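Local coordinates for laccase (Uncultured bacterium, PDB 4F7K), which probably couples the one-electron oxidation of phenolic substrates to the reduction of oxygen to water, as a laccase of the multicopper oxidase family, at residues A[94-99]-A[279-284]; A[114-119]-A[136-141]; A[126-131]-A[268-273]; A[359-364]-A[370-375]. All coordinates share one frame; numbering follows the deposited sequence.

Contact 1: residues A[94-99]-A[279-284]; sequences PDAGTF and PPNEVT
Asp95 and Asn281 bring the two backbones to 5.8 Å between their CA atoms, neither residue lying in a regular strand at that point. From the loop 279-284 the Asn281 side chain reaches across and lays its amide against the backbone of Ala96, CG standing 3.8 Å from Ala96 N. The polar end of the amide sits close to both the N and the O of Ala96. Asp95 CB lies over one face of the amide, 3.7 Å from Asn281 CG, and the Ala96 methyl sits near its plane; Asp95 OD1 is 3.9 Å from Asn281 CB, the two flat groups turned 49° apart. With Asp95 CG held beside its own backbone N (chi1 -44°), the carboxylate faces Arg65, which forms a salt bridge to OD1 and also binds Glu282 O. Just beyond, strand 97-103 of the N-terminal cupredoxin-like region begins at Gly97, whose backbone pairs with Val121. The long loop that leaves strand 256-261 passes over the start of this strand. An alanine in place of Asn281 would probably deprive the Ala96 backbone of its polar neighbour and open a gap beside Asp95 CB. Met214 and Pro215 of strand 214-220 also press on Asn281.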
loop_
_atom_site.group_PDB
_atom_site.type_symbol
_atom_site.label_atom_id
_atom_site.label_comp_id
_atom_site.label_asym_id
_atom_site.label_seq_id
_atom_site.Cartn_x
_atom_site.Cartn_y
_atom_site.Cartn_z
ATOM N N PRO A 94 0.381 -1.090 -16.259
ATOM C CA PRO A 94 0.966 -0.073 -17.133
ATOM C C PRO A 94 2.008 0.807 -16.423
ATOM O O PRO A 94 2.739 1.548 -17.086
ATOM C CB PRO A 94 -0.261 0.762 -17.535
ATOM C CG PRO A 94 -1.112 0.723 -16.261
ATOM C CD PRO A 94 -0.872 -0.620 -15.628
ATOM N N ASP A 95 2.056 0.760 -15.092
ATOM C CA ASP A 95 3.014 1.588 -14.349
ATOM C C ASP A 95 3.996 0.796 -13.547
ATOM O O ASP A 95 3.619 -0.149 -12.841
ATOM C CB ASP A 95 2.322 2.563 -13.408
ATOM C CG ASP A 95 1.175 3.240 -14.043
ATOM O OD1 ASP A 95 1.386 3.952 -15.037
ATOM O OD2 ASP A 95 0.045 3.030 -13.564
ATOM N N ALA A 96 5.252 1.213 -13.622
ATOM C CA ALA A 96 6.302 0.576 -12.860
ATOM C C ALA A 96 6.203 1.036 -11.413
ATOM O O ALA A 96 6.101 2.230 -11.147
ATOM C CB ALA A 96 7.664 0.908 -13.430
ATOM N N GLY A 97 6.261 0.099 -10.482
ATOM C CA GLY A 97 6.401 0.497 -9.091
ATOM C C GLY A 97 5.946 -0.542 -8.077
ATOM O O GLY A 97 5.688 -1.683 -8.434
ATOM N N THR A 98 5.899 -0.101 -6.815
ATOM C CA THR A 98 5.472 -0.890 -5.667
ATOM C C THR A 98 3.974 -0.700 -5.450
ATOM O O THR A 98 3.476 0.405 -5.140
ATOM C CB THR A 98 6.206 -0.438 -4.410
ATOM O OG1 THR A 98 7.606 -0.447 -4.662
ATOM C CG2 THR A 98 5.900 -1.358 -3.239
ATOM N N PHE A 99 3.254 -1.785 -5.663
ATOM C CA PHE A 99 1.812 -1.788 -5.447
ATOM C C PHE A 99 1.525 -2.876 -4.417
ATOM O O PHE A 99 2.474 -3.435 -3.849
ATOM C CB PHE A 99 1.086 -1.970 -6.795
ATOM C CG PHE A 99 1.334 -0.822 -7.749
ATOM C CD1 PHE A 99 0.684 0.398 -7.583
ATOM C CD2 PHE A 99 2.247 -0.952 -8.795
ATOM C CE1 PHE A 99 0.923 1.468 -8.430
ATOM C CE2 PHE A 99 2.492 0.107 -9.659
ATOM C CZ PHE A 99 1.829 1.339 -9.477
ATOM N N PRO A 279 12.660 6.380 -13.570
ATOM C CA PRO A 279 12.020 6.815 -14.824
ATOM C C PRO A 279 10.523 7.060 -14.603
ATOM O O PRO A 279 9.878 6.310 -13.845
ATOM C CB PRO A 279 12.252 5.638 -15.783
ATOM C CG PRO A 279 12.657 4.483 -14.929
ATOM C CD PRO A 279 13.291 5.050 -13.692
ATOM N N PRO A 280 9.973 8.118 -15.221
ATOM C CA PRO A 280 8.603 8.507 -14.876
ATOM C C PRO A 280 7.573 7.552 -15.460
ATOM O O PRO A 280 7.851 6.859 -16.427
ATOM C CB PRO A 280 8.453 9.913 -15.513
ATOM C CG PRO A 280 9.847 10.316 -15.956
ATOM C CD PRO A 280 10.564 9.033 -16.227
ATOM N N ASN A 281 6.406 7.505 -14.836
ATOM C CA ASN A 281 5.232 6.810 -15.372
ATOM C C ASN A 281 4.413 7.832 -16.135
ATOM O O ASN A 281 4.574 9.015 -15.882
ATOM C CB ASN A 281 4.405 6.217 -14.212
ATOM C CG ASN A 281 5.046 4.989 -13.615
ATOM O OD1 ASN A 281 4.895 4.699 -12.405
ATOM N ND2 ASN A 281 5.751 4.233 -14.455
ATOM N N GLU A 282 3.526 7.408 -17.032
ATOM C CA GLU A 282 2.718 8.375 -17.784
ATOM C C GLU A 282 1.711 9.106 -16.883
ATOM O O GLU A 282 0.765 8.502 -16.373
ATOM C CB GLU A 282 2.005 7.717 -18.973
ATOM C CG GLU A 282 2.910 6.949 -19.957
ATOM C CD GLU A 282 3.692 7.825 -20.947
ATOM O OE1 GLU A 282 3.254 8.957 -21.296
ATOM O OE2 GLU A 282 4.758 7.346 -21.413
ATOM N N VAL A 283 1.923 10.402 -16.659
ATOM C CA VAL A 283 0.958 11.176 -15.861
ATOM C C VAL A 283 0.294 12.272 -16.687
ATOM O O VAL A 283 0.971 13.094 -17.330
ATOM C CB VAL A 283 1.487 11.604 -14.399
ATOM C CG1 VAL A 283 2.989 11.321 -14.185
ATOM C CG2 VAL A 283 1.128 13.040 -14.024
ATOM N N THR A 284 -1.038 12.226 -16.729
ATOM C CA THR A 284 -1.818 13.176 -17.513
ATOM C C THR A 284 -2.057 14.430 -16.688
ATOM O O THR A 284 -2.731 14.385 -15.657
ATOM C CB THR A 284 -3.157 12.570 -18.040
ATOM O OG1 THR A 284 -2.879 11.483 -18.932
ATOM C CG2 THR A 284 -3.974 13.624 -18.808
#

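Contact 2: residues A[114-119]-A[136-141]; sequences GLYGPL and MIDDWR
Asp138 OD2 lies 3.6 Å from Tyr116 OH, a proximity rather than a bond, and the carboxylate has two distant cations, Arg106 near OD2 and Lys113 near OD1, each a long, weak ion pair. The tyrosine and the aspartate approach from opposite directions, their planes nearly perpendicular, with OD2 standing oblique to the ring. Behind the carboxylate, Asp138 CB rests 3.5 Å above one face of the Trp140 ring, offset toward its rim, and Lys113 makes a cation-pi contact with that indole.

Two residues before Asp138, Met136 sends its sulfur to the Tyr116 ring in a Met-aromatic contact. SD is 4.1 Å from Tyr116 CE1 and 78° off the ring normal, meeting the edge of the ring. The methionine chain bends at its last torsion, and the sulfur also touches Pro118, 3.9 Å from CD. Tyr116 CG is placed between the backbone N and the carbonyl carbon (chi1 68°), which swings the ring out across the gap toward strand 131-140.

The axes of segments 116-119 and 136-140 come no closer than 9.8 Å, at 162°, roughly antiparallel. They belong to different sheets, of the first and second cupredoxin-like regions, and between these two segments the contact is made by side chains. An alanine at Tyr116 would probably leave a gap between Met136 and Asp138 and take away the ring edge against which the sulfur lies. At this otherwise largely apolar seam Lys113 and Arg106, though distant, would probably help the buried carboxylate of Asp138 stay ionised.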
loop_
_atom_site.group_PDB
_atom_site.type_symbol
_atom_site.label_atom_id
_atom_site.label_comp_id
_atom_site.label_asym_id
_atom_site.label_seq_id
_atom_site.Cartn_x
_atom_site.Cartn_y
_atom_site.Cartn_z
ATOM N N GLY A 114 -4.799 -11.030 7.454
ATOM C CA GLY A 114 -3.618 -11.583 6.791
ATOM C C GLY A 114 -3.681 -11.648 5.280
ATOM O O GLY A 114 -2.723 -12.099 4.626
ATOM N N LEU A 115 -4.810 -11.221 4.722
ATOM C CA LEU A 115 -5.114 -11.460 3.300
ATOM C C LEU A 115 -4.580 -10.289 2.487
ATOM O O LEU A 115 -5.322 -9.456 2.027
ATOM C CB LEU A 115 -6.628 -11.618 3.062
ATOM C CG LEU A 115 -7.291 -12.935 3.513
ATOM C CD1 LEU A 115 -8.781 -12.914 3.328
ATOM C CD2 LEU A 115 -6.696 -14.118 2.753
ATOM N N TYR A 116 -3.264 -10.220 2.359
ATOM C CA TYR A 116 -2.649 -9.216 1.549
ATOM C C TYR A 116 -1.256 -9.706 1.164
ATOM O O TYR A 116 -0.750 -10.713 1.730
ATOM C CB TYR A 116 -2.503 -7.912 2.320
ATOM C CG TYR A 116 -1.496 -8.012 3.443
ATOM C CD1 TYR A 116 -0.171 -7.621 3.267
ATOM C CD2 TYR A 116 -1.881 -8.530 4.688
ATOM C CE1 TYR A 116 0.731 -7.695 4.326
ATOM C CE2 TYR A 116 -0.993 -8.650 5.728
ATOM C CZ TYR A 116 0.290 -8.196 5.558
ATOM O OH TYR A 116 1.135 -8.290 6.621
ATOM N N GLY A 117 -0.665 -8.969 0.213
ATOM C CA GLY A 117 0.719 -9.114 -0.161
ATOM C C GLY A 117 1.122 -8.019 -1.160
ATOM O O GLY A 117 0.291 -7.176 -1.567
ATOM N N PRO A 118 2.394 -8.033 -1.559
ATOM C CA PRO A 118 2.955 -7.040 -2.428
ATOM C C PRO A 118 2.873 -7.434 -3.898
ATOM O O PRO A 118 2.936 -8.622 -4.268
ATOM C CB PRO A 118 4.403 -6.971 -1.966
ATOM C CG PRO A 118 4.697 -8.374 -1.519
ATOM C CD PRO A 118 3.429 -8.941 -1.010
ATOM N N LEU A 119 2.705 -6.411 -4.722
ATOM C CA LEU A 119 2.685 -6.550 -6.162
ATOM C C LEU A 119 3.713 -5.571 -6.734
ATOM O O LEU A 119 3.546 -4.362 -6.624
ATOM C CB LEU A 119 1.275 -6.264 -6.717
ATOM C CG LEU A 119 1.050 -6.535 -8.220
ATOM C CD1 LEU A 119 -0.372 -6.940 -8.498
ATOM C CD2 LEU A 119 1.444 -5.356 -9.111
ATOM N N MET A 136 6.907 -4.362 4.722
ATOM C CA MET A 136 5.496 -4.258 5.032
ATOM C C MET A 136 5.343 -4.003 6.528
ATOM O O MET A 136 5.766 -4.823 7.393
ATOM C CB MET A 136 4.727 -5.509 4.553
ATOM C CG MET A 136 4.601 -5.589 3.009
ATOM S SD MET A 136 4.319 -7.295 2.371
ATOM C CE MET A 136 5.916 -8.110 2.633
ATOM N N ILE A 137 4.787 -2.848 6.845
ATOM C CA ILE A 137 4.635 -2.475 8.237
ATOM C C ILE A 137 3.179 -2.658 8.636
ATOM O O ILE A 137 2.276 -2.202 7.943
ATOM C CB ILE A 137 5.127 -1.032 8.501
ATOM C CG1 ILE A 137 6.574 -0.881 8.005
ATOM C CG2 ILE A 137 5.023 -0.681 9.985
ATOM C CD1 ILE A 137 7.160 0.557 8.106
ATOM N N ASP A 138 2.956 -3.376 9.731
ATOM C CA ASP A 138 1.585 -3.666 10.181
ATOM C C ASP A 138 1.621 -3.614 11.709
ATOM O O ASP A 138 2.684 -3.691 12.328
ATOM C CB ASP A 138 1.188 -5.065 9.665
ATOM C CG ASP A 138 -0.326 -5.284 9.537
ATOM O OD1 ASP A 138 -1.119 -4.375 9.931
ATOM O OD2 ASP A 138 -0.691 -6.411 9.023
ATOM N N ASP A 139 0.482 -3.436 12.348
ATOM C CA ASP A 139 0.488 -3.688 13.786
ATOM C C ASP A 139 -0.548 -4.709 14.197
ATOM O O ASP A 139 -1.383 -5.113 13.390
ATOM C CB ASP A 139 0.407 -2.401 14.576
ATOM C CG ASP A 139 -0.960 -1.913 14.688
ATOM O OD1 ASP A 139 -1.652 -1.978 13.641
ATOM O OD2 ASP A 139 -1.327 -1.509 15.812
ATOM N N TRP A 140 -0.452 -5.208 15.421
ATOM C CA TRP A 140 -1.272 -6.363 15.774
ATOM C C TRP A 140 -1.616 -6.332 17.260
ATOM O O TRP A 140 -0.828 -5.883 18.077
ATOM C CB TRP A 140 -0.567 -7.711 15.522
ATOM C CG TRP A 140 -0.277 -8.141 14.122
ATOM C CD1 TRP A 140 -1.020 -8.964 13.319
ATOM C CD2 TRP A 140 0.911 -7.839 13.400
ATOM N NE1 TRP A 140 -0.374 -9.145 12.096
ATOM C CE2 TRP A 140 0.814 -8.458 12.139
ATOM C CE3 TRP A 140 2.048 -7.089 13.705
ATOM C CZ2 TRP A 140 1.808 -8.360 11.200
ATOM C CZ3 TRP A 140 3.027 -6.992 12.788
ATOM C CH2 TRP A 140 2.910 -7.603 11.530
ATOM N N ARG A 141 -2.792 -6.830 17.582
ATOM C CA ARG A 141 -3.161 -7.063 18.971
ATOM C C ARG A 141 -3.217 -8.565 19.073
ATOM O O ARG A 141 -4.095 -9.209 18.499
ATOM C CB ARG A 141 -4.496 -6.396 19.280
#

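Contact 3: residues A[126-131]-A[268-273]; sequences PPDVDH and TTRQPS
Arg270 plugs its guanidinium between Asp128 and Asp130, and four hydrogen bonds, all within salt bridges, tie it to the two carboxylates. The grip on Asp128 is end-on: NH1 reaches Asp128 OD2 at 2.8 Å and NH2 reaches Asp128 OD1 at 3.0 Å. Asp130 is held side-on, NE giving its single proton to Asp130 OD2 at 2.8 Å. The second proton of Arg270 NH2 goes to Asp130 OD1, 3.0 Å from that nitrogen, along an almost straight line of 176°. NH2 thus spends both of its protons, one on each aspartate, and each of the four carboxylate oxygens receives one from the arginine.

The acceptors meet the guanidinium at its edge, but the flat groups are not coplanar. The Asp128 plane is turned 34° and the Asp130 plane 68° from that of the guanidinium, and both oxygens of Asp128, like Asp130 OD1, are met from above their carboxylate planes. Asp130 OD2 is approached on its syn side and also accepts the backbone N of Arg183, so it has two donors; they probably help to offset the nearby carboxylate of Asp182. The arginine chain runs out extended before it bends at chi3, which turns the guanidinium to the aspartate pair.

This bidentate network lies at the surface, fastening the loop after strand 256-261 to the connection between strands 116-122 and 131-140. Arg183, at the start of strand 183-190, lies against the Arg270 side chain and binds Ser273 O, while the Asp130 backbone pairs with it where strand 131-140 begins alongside.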
loop_
_atom_site.group_PDB
_atom_site.type_symbol
_atom_site.label_atom_id
_atom_site.label_comp_id
_atom_site.label_asym_id
_atom_site.label_seq_id
_atom_site.Cartn_x
_atom_site.Cartn_y
_atom_site.Cartn_z
ATOM N N PRO A 126 15.721 -1.534 -14.444
ATOM C CA PRO A 126 15.640 -1.038 -13.051
ATOM C C PRO A 126 16.899 -0.268 -12.662
ATOM O O PRO A 126 17.916 -0.385 -13.353
ATOM C CB PRO A 126 15.488 -2.325 -12.211
ATOM C CG PRO A 126 15.034 -3.399 -13.186
ATOM C CD PRO A 126 15.685 -3.008 -14.514
ATOM N N PRO A 127 16.836 0.549 -11.584
ATOM C CA PRO A 127 18.060 1.239 -11.180
ATOM C C PRO A 127 19.084 0.264 -10.604
ATOM O O PRO A 127 18.750 -0.870 -10.246
ATOM C CB PRO A 127 17.575 2.179 -10.083
ATOM C CG PRO A 127 16.392 1.493 -9.523
ATOM C CD PRO A 127 15.704 0.959 -10.740
ATOM N N ASP A 128 20.319 0.725 -10.514
ATOM C CA ASP A 128 21.430 -0.096 -10.076
ATOM C C ASP A 128 21.412 -0.232 -8.552
ATOM O O ASP A 128 21.811 0.685 -7.830
ATOM C CB ASP A 128 22.754 0.527 -10.565
ATOM C CG ASP A 128 23.974 -0.088 -9.902
ATOM O OD1 ASP A 128 23.948 -1.310 -9.612
ATOM O OD2 ASP A 128 24.954 0.655 -9.665
ATOM N N VAL A 129 20.946 -1.371 -8.059
ATOM C CA VAL A 129 20.997 -1.604 -6.626
ATOM C C VAL A 129 21.481 -3.000 -6.392
ATOM O O VAL A 129 21.348 -3.859 -7.268
ATOM C CB VAL A 129 19.623 -1.346 -5.907
ATOM C CG1 VAL A 129 19.207 0.111 -6.027
ATOM C CG2 VAL A 129 18.523 -2.246 -6.460
ATOM N N ASP A 130 22.047 -3.223 -5.208
ATOM C CA ASP A 130 22.469 -4.567 -4.787
ATOM C C ASP A 130 21.341 -5.445 -4.236
ATOM O O ASP A 130 21.342 -6.646 -4.451
ATOM C CB ASP A 130 23.614 -4.479 -3.775
ATOM C CG ASP A 130 24.822 -3.798 -4.346
ATOM O OD1 ASP A 130 25.270 -4.217 -5.440
ATOM O OD2 ASP A 130 25.320 -2.848 -3.710
ATOM N N HIS A 131 20.391 -4.850 -3.521
ATOM C CA HIS A 131 19.255 -5.602 -2.968
ATOM C C HIS A 131 17.992 -4.781 -3.070
ATOM O O HIS A 131 17.999 -3.571 -2.837
ATOM C CB HIS A 131 19.482 -5.970 -1.503
ATOM C CG HIS A 131 20.674 -6.842 -1.269
ATOM N ND1 HIS A 131 21.913 -6.336 -0.939
ATOM C CD2 HIS A 131 20.817 -8.187 -1.328
ATOM C CE1 HIS A 131 22.765 -7.333 -0.789
ATOM N NE2 HIS A 131 22.128 -8.467 -1.028
ATOM N N THR A 268 33.070 -3.701 -1.523
ATOM C CA THR A 268 34.206 -2.893 -1.920
ATOM C C THR A 268 34.088 -2.421 -3.373
ATOM O O THR A 268 34.619 -1.350 -3.735
ATOM C CB THR A 268 35.541 -3.662 -1.727
ATOM O OG1 THR A 268 35.534 -4.840 -2.536
ATOM C CG2 THR A 268 35.722 -4.071 -0.273
ATOM N N THR A 269 33.399 -3.219 -4.194
ATOM C CA THR A 269 33.345 -3.006 -5.648
ATOM C C THR A 269 32.434 -1.856 -6.084
ATOM O O THR A 269 32.591 -1.323 -7.181
ATOM C CB THR A 269 32.944 -4.297 -6.400
ATOM O OG1 THR A 269 31.918 -4.977 -5.672
ATOM C CG2 THR A 269 34.124 -5.223 -6.530
ATOM N N ARG A 270 31.479 -1.482 -5.234
ATOM C CA ARG A 270 30.587 -0.373 -5.548
ATOM C C ARG A 270 31.287 0.952 -5.273
ATOM O O ARG A 270 31.752 1.202 -4.160
ATOM C CB ARG A 270 29.264 -0.476 -4.775
ATOM C CG ARG A 270 28.312 0.710 -4.992
ATOM C CD ARG A 270 26.920 0.431 -4.430
ATOM N NE ARG A 270 26.228 -0.646 -5.145
ATOM C CZ ARG A 270 25.556 -0.496 -6.286
ATOM N NH1 ARG A 270 25.477 0.694 -6.879
ATOM N NH2 ARG A 270 24.960 -1.547 -6.839
ATOM N N GLN A 271 31.359 1.783 -6.307
ATOM C CA GLN A 271 31.940 3.115 -6.201
ATOM C C GLN A 271 30.831 4.127 -5.949
ATOM O O GLN A 271 29.726 3.945 -6.454
ATOM C CB GLN A 271 32.726 3.457 -7.479
ATOM C CG GLN A 271 33.836 2.458 -7.809
ATOM C CD GLN A 271 35.000 2.547 -6.846
ATOM O OE1 GLN A 271 35.881 3.397 -7.004
ATOM N NE2 GLN A 271 35.027 1.662 -5.854
ATOM N N PRO A 272 31.117 5.201 -5.176
ATOM C CA PRO A 272 30.054 6.155 -4.811
ATOM C C PRO A 272 29.400 6.807 -6.026
ATOM O O PRO A 272 30.040 6.964 -7.069
ATOM C CB PRO A 272 30.788 7.205 -3.969
ATOM C CG PRO A 272 32.052 6.540 -3.532
ATOM C CD PRO A 272 32.430 5.633 -4.660
ATOM N N SER A 273 28.122 7.148 -5.890
ATOM C CA SER A 273 27.341 7.747 -6.971
ATOM C C SER A 273 26.110 8.454 -6.436
ATOM O O SER A 273 25.654 8.185 -5.313
ATOM C CB SER A 273 26.917 6.689 -7.998
#

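Contact 4: residues A[359-364]-A[370-375]; sequences HFFEVG and GALRDT
Phe361 and Leu372 face each other as a non-hydrogen-bonded pair in an antiparallel beta hairpin, strands 360-363 and 369-373, at the edge of a sheet of the C-terminal cupredoxin-like region. Leu372 CD1 sits 3.9 Å from the Phe361 ring centroid, 2° off the normal, a CH-pi contact over the face. Leu372 CG, anti to the backbone N (chi1 173°), carries the methyl there. Phe360 and Arg373 form the hydrogen-bonded pair: each backbone N finds the other's O at 2.8 Å. Glu362 N to Ala371 O and Gly370 N to Glu362 O extend the pairing toward the turn. Where the strands end, Asp374 CB lies over the face of the His359 imidazole, 3.5 Å from its centroid.

Further out, Asp212 pairs with Arg373 NH1 in a salt bridge and accepts from His359 NE2 on its backbone O; Arg232 forms another with Asp374 OD2, and Thr376 binds Glu362 OE2. Water 1 donates to Glu362 OE1 at 2.6 Å. Asp374 O and Thr375 OG1 bond His354 and His62, of motifs that usually bind copper in this family, so the hairpin end probably helps position them. Thr375 OG1 donates to Asp374 OD1 over 2.8 Å, almost in line with the C-O bond.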
loop_
_atom_site.group_PDB
_atom_site.type_symbol
_atom_site.label_atom_id
_atom_site.label_comp_id
_atom_site.label_asym_id
_atom_site.label_seq_id
_atom_site.Cartn_x
_atom_site.Cartn_y
_atom_site.Cartn_z
ATOM N N HIS A 359 -4.799 7.473 -10.003
ATOM C CA HIS A 359 -4.002 8.249 -9.061
ATOM C C HIS A 359 -4.483 9.698 -9.090
ATOM O O HIS A 359 -5.145 10.118 -10.026
ATOM C CB HIS A 359 -2.512 8.165 -9.395
ATOM C CG HIS A 359 -1.827 6.959 -8.811
ATOM N ND1 HIS A 359 -2.081 5.669 -9.238
ATOM C CD2 HIS A 359 -0.870 6.856 -7.860
ATOM C CE1 HIS A 359 -1.333 4.823 -8.552
ATOM N NE2 HIS A 359 -0.581 5.517 -7.718
ATOM N N PHE A 360 -4.161 10.457 -8.049
ATOM C CA PHE A 360 -4.599 11.841 -7.937
ATOM C C PHE A 360 -3.541 12.678 -7.234
ATOM O O PHE A 360 -2.724 12.135 -6.468
ATOM C CB PHE A 360 -5.904 11.923 -7.142
ATOM C CG PHE A 360 -5.814 11.305 -5.770
ATOM C CD1 PHE A 360 -5.253 12.007 -4.713
ATOM C CD2 PHE A 360 -6.271 10.006 -5.548
ATOM C CE1 PHE A 360 -5.172 11.436 -3.431
ATOM C CE2 PHE A 360 -6.179 9.425 -4.277
ATOM C CZ PHE A 360 -5.622 10.152 -3.216
ATOM N N PHE A 361 -3.575 13.993 -7.477
ATOM C CA PHE A 361 -2.715 14.935 -6.757
ATOM C C PHE A 361 -3.327 15.442 -5.436
ATOM O O PHE A 361 -4.486 15.867 -5.410
ATOM C CB PHE A 361 -2.400 16.151 -7.624
ATOM C CG PHE A 361 -1.589 15.843 -8.852
ATOM C CD1 PHE A 361 -0.195 15.766 -8.788
ATOM C CD2 PHE A 361 -2.214 15.682 -10.089
ATOM C CE1 PHE A 361 0.562 15.510 -9.936
ATOM C CE2 PHE A 361 -1.467 15.415 -11.243
ATOM C CZ PHE A 361 -0.078 15.331 -11.169
ATOM N N GLU A 362 -2.542 15.429 -4.359
ATOM C CA GLU A 362 -2.911 16.213 -3.184
ATOM C C GLU A 362 -2.571 17.688 -3.491
ATOM O O GLU A 362 -1.626 17.973 -4.239
ATOM C CB GLU A 362 -2.216 15.733 -1.898
ATOM C CG GLU A 362 -2.449 14.219 -1.501
ATOM C CD GLU A 362 -1.513 13.728 -0.397
ATOM O OE1 GLU A 362 -0.401 14.254 -0.279
ATOM O OE2 GLU A 362 -1.865 12.779 0.356
ATOM N N VAL A 363 -3.375 18.605 -2.959
ATOM C CA VAL A 363 -3.192 20.040 -3.201
ATOM C C VAL A 363 -2.612 20.674 -1.944
ATOM O O VAL A 363 -3.168 20.536 -0.855
ATOM C CB VAL A 363 -4.507 20.712 -3.652
ATOM C CG1 VAL A 363 -4.373 22.235 -3.707
ATOM C CG2 VAL A 363 -4.918 20.180 -5.011
ATOM N N GLY A 364 -1.469 21.334 -2.097
ATOM C CA GLY A 364 -0.766 21.933 -0.965
ATOM C C GLY A 364 -1.440 23.163 -0.367
ATOM O O GLY A 364 -2.425 23.688 -0.903
ATOM N N GLY A 370 0.794 18.872 -5.277
ATOM C CA GLY A 370 1.852 18.256 -4.483
ATOM C C GLY A 370 2.006 16.789 -4.868
ATOM O O GLY A 370 2.133 16.456 -6.063
ATOM N N ALA A 371 1.985 15.917 -3.864
ATOM C CA ALA A 371 2.153 14.473 -4.068
ATOM C C ALA A 371 1.048 13.893 -4.927
ATOM O O ALA A 371 -0.125 14.243 -4.791
ATOM C CB ALA A 371 2.214 13.723 -2.710
ATOM N N LEU A 372 1.464 13.042 -5.848
ATOM C CA LEU A 372 0.573 12.257 -6.653
ATOM C C LEU A 372 0.533 10.912 -5.956
ATOM O O LEU A 372 1.569 10.272 -5.741
ATOM C CB LEU A 372 1.107 12.139 -8.082
ATOM C CG LEU A 372 0.343 11.196 -9.005
ATOM C CD1 LEU A 372 -1.000 11.757 -9.379
ATOM C CD2 LEU A 372 1.136 10.947 -10.276
ATOM N N ARG A 373 -0.674 10.510 -5.580
ATOM C CA ARG A 373 -0.916 9.414 -4.653
ATOM C C ARG A 373 -2.051 8.564 -5.201
ATOM O O ARG A 373 -2.742 8.991 -6.111
ATOM C CB ARG A 373 -1.391 9.997 -3.304
ATOM C CG ARG A 373 -0.317 10.630 -2.400
ATOM C CD ARG A 373 0.274 9.507 -1.501
ATOM N NE ARG A 373 1.201 10.043 -0.530
ATOM C CZ ARG A 373 2.111 9.353 0.138
ATOM N NH1 ARG A 373 2.267 8.029 -0.028
ATOM N NH2 ARG A 373 2.879 10.031 0.990
ATOM N N ASP A 374 -2.270 7.376 -4.636
ATOM C CA ASP A 374 -3.523 6.693 -4.888
ATOM C C ASP A 374 -4.323 6.552 -3.572
ATOM O O ASP A 374 -5.490 6.140 -3.595
ATOM C CB ASP A 374 -3.325 5.354 -5.655
ATOM C CG ASP A 374 -2.429 4.358 -4.920
ATOM O OD1 ASP A 374 -2.606 4.188 -3.677
ATOM O OD2 ASP A 374 -1.547 3.729 -5.594
ATOM N N THR A 375 -3.704 6.956 -2.460
ATOM C CA THR A 375 -4.293 6.847 -1.140
ATOM C C THR A 375 -3.856 8.061 -0.362
ATOM O O THR A 375 -2.661 8.371 -0.320
ATOM C CB THR A 375 -3.721 5.604 -0.381
ATOM O OG1 THR A 375 -3.855 4.432 -1.186
ATOM C CG2 THR A 375 -4.398 5.374 0.965
HETATM O O HOH W 1 1.862 13.313 0.698
#

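How the contacts relate
Contact 1 spans the chain most widely, and contacts 2 and 3 are nested within the loop it closes, crossing each other in sequence; contact 4 follows. Contacts 1 and 2, centres about 23 Å apart, share a sheet, strands 97-103 and 116-122 being neighbours in it and joined where Phe99 N lies 2.8 Å from Leu119 O, a probable hydrogen bond. Contact 4 is about 14 Å from contact 1 between centres and touches it, Val283 CG2 packing 3.9 Å from Phe361 CZ. Contact 3 lies about 31 Å from contact 4 between centres. One long loop meets the connection before strand 131-140, then the start of strand 97-103, probably helping hold the first two cupredoxin-like regions to the path into the third.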